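Local coordinates for protein iron-containing alcohol dehydrogenase (Ralstonia eutropha, PDB 3JZD) that probably reduces maleylacetate to 3-oxoadipate with NADH or NADPH, as a homodimeric member of the iron-containing alcohol dehydrogenase family that binds NAD, at residues H178-R186 / N272-I283. Numbering follows the deposited sequence.
Sequences HAAEGLYAR and NAAAVPEAMARI
At the edge of the Tyr184 ring, near its plane, lie CE of selenomethionine Met280 and Ala279 CB, with Met280 CE 4.0 Å from Tyr184 CD2. Val276 CG2 and Asn272 ND2 both come in obliquely, the former 3.8 Å from Tyr184 CD2. One face of the ring is taken by its own segment, Glu181 CA standing over its centre. A chi1 of 58° sets Tyr184 CG between backbone N and carbonyl carbon, folding the ring back over the backbone at Glu181 and bringing its hydroxyl to the Glu181 carboxylate. The second flat group, the guanidinium of Arg282, carries Leu183 CD2 over one face, offset toward the rim and 4.1 Å from Arg282 NE; NE itself is salt-bridged to Glu197 of helix 190-212.

Asn272 ND2 donates to Tyr184 OH over 3.1 Å at 157°, the oxygen lying within 3° of the amide plane, while amide and ring planes stand nearly perpendicular. The hydroxyl in turn donates to the anti lone pair of Glu181 OE2 at 2.5 Å, and Asn335 holds Asn272 OD1.

Away from the hydroxyl the packing is aliphatic. Leu183 CD1 lies 3.6 Å from Ile283 CG1, Ile283 CD1 reaches the methyl of Ala180, and the small Ala279 permits a CA separation of 5.5 Å from Leu183. The contact thus joins the C-terminal end of helix 165-182 to the start of helix 277-287 within the all-helical C-terminal part of the fold.

Chemically, the tyrosine hydroxyl accepts one bond and donates one, which should limit its rotation. Glu181 OE2 also accepts from His242 N, while OE1 accepts from Ala240 N and is hydrogen-bonded to His243 ND1; together these bonds would be expected to stabilise a buried carboxylate in its ionised form.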
loop_
_atom_site.group_PDB
_atom_site.type_symbol
_atom_site.label_atom_id
_atom_site.label_comp_id
_atom_site.label_asym_id
_atom_site.label_seq_id
_atom_site.Cartn_x
_atom_site.Cartn_y
_atom_site.Cartn_z
ATOM N N HIS A 178 -14.247 -5.203 7.631
ATOM C CA HIS A 178 -12.875 -4.777 8.017
ATOM C C HIS A 178 -12.609 -3.358 7.497
ATOM O O HIS A 178 -12.125 -2.474 8.214
ATOM C CB HIS A 178 -11.769 -5.666 7.419
ATOM C CG HIS A 178 -11.919 -7.142 7.659
ATOM N ND1 HIS A 178 -12.480 -7.677 8.800
ATOM C CD2 HIS A 178 -11.496 -8.196 6.922
ATOM C CE1 HIS A 178 -12.430 -8.999 8.736
ATOM N NE2 HIS A 178 -11.839 -9.340 7.605
ATOM N N ALA A 179 -12.929 -3.160 6.232
ATOM C CA ALA A 179 -12.755 -1.874 5.595
ATOM C C ALA A 179 -13.663 -0.791 6.210
ATOM O O ALA A 179 -13.235 0.356 6.437
ATOM C CB ALA A 179 -13.017 -1.992 4.043
ATOM N N ALA A 180 -14.925 -1.129 6.450
ATOM C CA ALA A 180 -15.888 -0.148 6.993
ATOM C C ALA A 180 -15.391 0.466 8.307
ATOM O O ALA A 180 -15.381 1.680 8.466
ATOM C CB ALA A 180 -17.336 -0.787 7.144
ATOM N N GLU A 181 -14.941 -0.383 9.229
ATOM C CA GLU A 181 -14.402 0.069 10.521
ATOM C C GLU A 181 -13.025 0.670 10.414
ATOM O O GLU A 181 -12.655 1.560 11.196
ATOM C CB GLU A 181 -14.399 -1.066 11.598
ATOM C CG GLU A 181 -15.765 -1.554 11.962
ATOM C CD GLU A 181 -15.874 -1.953 13.415
ATOM O OE1 GLU A 181 -15.165 -2.915 13.865
ATOM O OE2 GLU A 181 -16.704 -1.285 14.081
ATOM N N GLY A 182 -12.244 0.204 9.448
ATOM C CA GLY A 182 -10.953 0.800 9.171
ATOM C C GLY A 182 -11.101 2.294 8.866
ATOM O O GLY A 182 -10.284 3.115 9.271
ATOM N N LEU A 183 -12.166 2.650 8.158
ATOM C CA LEU A 183 -12.375 4.040 7.815
ATOM C C LEU A 183 -12.574 4.914 9.043
ATOM O O LEU A 183 -12.406 6.102 8.954
ATOM C CB LEU A 183 -13.540 4.179 6.826
ATOM C CG LEU A 183 -13.237 3.700 5.421
ATOM C CD1 LEU A 183 -14.529 3.419 4.628
ATOM C CD2 LEU A 183 -12.352 4.742 4.732
ATOM N N TYR A 184 -13.039 4.366 10.167
ATOM C CA TYR A 184 -13.198 5.198 11.345
ATOM C C TYR A 184 -12.313 4.809 12.516
ATOM O O TYR A 184 -12.546 5.210 13.642
ATOM C CB TYR A 184 -14.656 5.299 11.743
ATOM C CG TYR A 184 -15.421 4.031 12.050
ATOM C CD1 TYR A 184 -15.212 3.339 13.230
ATOM C CD2 TYR A 184 -16.474 3.606 11.223
ATOM C CE1 TYR A 184 -15.981 2.217 13.539
ATOM C CE2 TYR A 184 -17.247 2.495 11.544
ATOM C CZ TYR A 184 -16.997 1.821 12.697
ATOM O OH TYR A 184 -17.762 0.752 13.036
ATOM N N ALA A 185 -11.255 4.068 12.220
ATOM C CA ALA A 185 -10.346 3.595 13.230
ATOM C C ALA A 185 -9.749 4.767 13.954
ATOM O O ALA A 185 -9.536 5.816 13.386
ATOM C CB ALA A 185 -9.220 2.793 12.612
ATOM N N ARG A 186 -9.444 4.556 15.218
ATOM C CA ARG A 186 -8.812 5.589 15.980
ATOM C C ARG A 186 -7.485 5.942 15.342
ATOM O O ARG A 186 -7.061 7.076 15.402
ATOM C CB ARG A 186 -8.602 5.075 17.383
ATOM C CG ARG A 186 -8.112 6.080 18.333
ATOM C CD ARG A 186 -7.772 5.351 19.590
ATOM N NE ARG A 186 -7.495 6.296 20.643
ATOM C CZ ARG A 186 -7.321 5.943 21.907
ATOM N NH1 ARG A 186 -7.375 4.653 22.254
ATOM N NH2 ARG A 186 -7.092 6.881 22.822
ATOM N N ASN A 272 -22.879 3.369 15.222
ATOM C CA ASN A 272 -21.802 4.339 15.124
ATOM C C ASN A 272 -21.986 5.512 14.152
ATOM O O ASN A 272 -21.216 6.491 14.231
ATOM C CB ASN A 272 -20.507 3.597 14.766
ATOM C CG ASN A 272 -19.891 2.882 15.961
ATOM O OD1 ASN A 272 -20.184 3.195 17.144
ATOM N ND2 ASN A 272 -19.028 1.915 15.671
ATOM N N ALA A 273 -23.023 5.456 13.312
ATOM C CA ALA A 273 -23.173 6.401 12.190
ATOM C C ALA A 273 -23.137 7.896 12.566
ATOM O O ALA A 273 -22.450 8.675 11.896
ATOM C CB ALA A 273 -24.450 6.073 11.348
ATOM N N ALA A 274 -23.857 8.282 13.605
ATOM C CA ALA A 274 -23.920 9.678 14.022
ATOM C C ALA A 274 -22.564 10.230 14.416
ATOM O O ALA A 274 -22.301 11.424 14.257
ATOM C CB ALA A 274 -24.912 9.877 15.208
ATOM N N ALA A 275 -21.700 9.358 14.897
ATOM C CA ALA A 275 -20.386 9.740 15.378
ATOM C C ALA A 275 -19.328 9.932 14.292
ATOM O O ALA A 275 -18.404 10.731 14.488
ATOM C CB ALA A 275 -19.896 8.694 16.401
ATOM N N VAL A 276 -19.502 9.258 13.155
ATOM C CA VAL A 276 -18.519 9.210 12.050
ATOM C C VAL A 276 -19.137 9.373 10.667
ATOM O O VAL A 276 -19.030 8.498 9.824
ATOM C CB VAL A 276 -17.680 7.864 12.142
ATOM C CG1 VAL A 276 -16.871 7.915 13.383
ATOM C CG2 VAL A 276 -18.582 6.594 12.195
ATOM N N PRO A 277 -19.764 10.540 10.404
ATOM C CA PRO A 277 -20.463 10.789 9.145
ATOM C C PRO A 277 -19.532 10.810 7.944
ATOM O O PRO A 277 -19.913 10.384 6.837
ATOM C CB PRO A 277 -21.131 12.143 9.373
ATOM C CG PRO A 277 -20.335 12.786 10.486
ATOM C CD PRO A 277 -19.849 11.681 11.334
ATOM N N GLU A 278 -18.303 11.256 8.132
ATOM C CA GLU A 278 -17.364 11.222 7.018
ATOM C C GLU A 278 -17.081 9.758 6.583
ATOM O O GLU A 278 -17.084 9.478 5.385
ATOM C CB GLU A 278 -16.067 11.952 7.337
ATOM C CG GLU A 278 -15.104 11.889 6.192
ATOM C CD GLU A 278 -13.946 12.830 6.328
ATOM O OE1 GLU A 278 -14.064 13.850 7.034
ATOM O OE2 GLU A 278 -12.913 12.553 5.690
ATOM N N ALA A 279 -16.833 8.842 7.535
ATOM C CA ALA A 279 -16.581 7.450 7.173
ATOM C C ALA A 279 -17.850 6.881 6.485
ATOM O O ALA A 279 -17.760 6.217 5.464
ATOM C CB ALA A 279 -16.142 6.610 8.414
HETATM N N MSE A 280 -19.027 7.169 7.027
HETATM C CA MSE A 280 -20.271 6.715 6.424
HETATM C C MSE A 280 -20.465 7.169 4.982
HETATM O O MSE A 280 -20.886 6.366 4.131
HETATM C CB MSE A 280 -21.477 7.170 7.227
HETATM C CG MSE A 280 -21.678 6.580 8.593
HETATM SE SE MSE A 280 -21.526 4.640 8.787
HETATM C CE MSE A 280 -19.595 4.444 8.855
ATOM N N ALA A 281 -20.210 8.456 4.706
ATOM C CA ALA A 281 -20.249 8.978 3.346
ATOM C C ALA A 281 -19.290 8.238 2.373
ATOM O O ALA A 281 -19.596 8.078 1.201
ATOM C CB ALA A 281 -20.006 10.516 3.321
ATOM N N ARG A 282 -18.127 7.819 2.847
ATOM C CA ARG A 282 -17.203 7.049 2.030
ATOM C C ARG A 282 -17.724 5.637 1.830
ATOM O O ARG A 282 -17.617 5.098 0.743
ATOM C CB ARG A 282 -15.782 7.036 2.606
ATOM C CG ARG A 282 -15.162 8.435 2.606
ATOM C CD ARG A 282 -13.759 8.509 3.100
ATOM N NE ARG A 282 -12.814 7.863 2.178
ATOM C CZ ARG A 282 -11.491 7.952 2.290
ATOM N NH1 ARG A 282 -10.965 8.647 3.300
ATOM N NH2 ARG A 282 -10.698 7.359 1.392
ATOM N N ILE A 283 -18.320 5.036 2.850
ATOM C CA ILE A 283 -18.871 3.717 2.653
ATOM C C ILE A 283 -20.036 3.772 1.651
ATOM O O ILE A 283 -20.182 2.885 0.815
ATOM C CB ILE A 283 -19.321 3.118 3.953
ATOM C CG1 ILE A 283 -18.089 2.836 4.850
ATOM C CG2 ILE A 283 -20.166 1.875 3.680
ATOM C CD1 ILE A 283 -18.486 2.519 6.313
#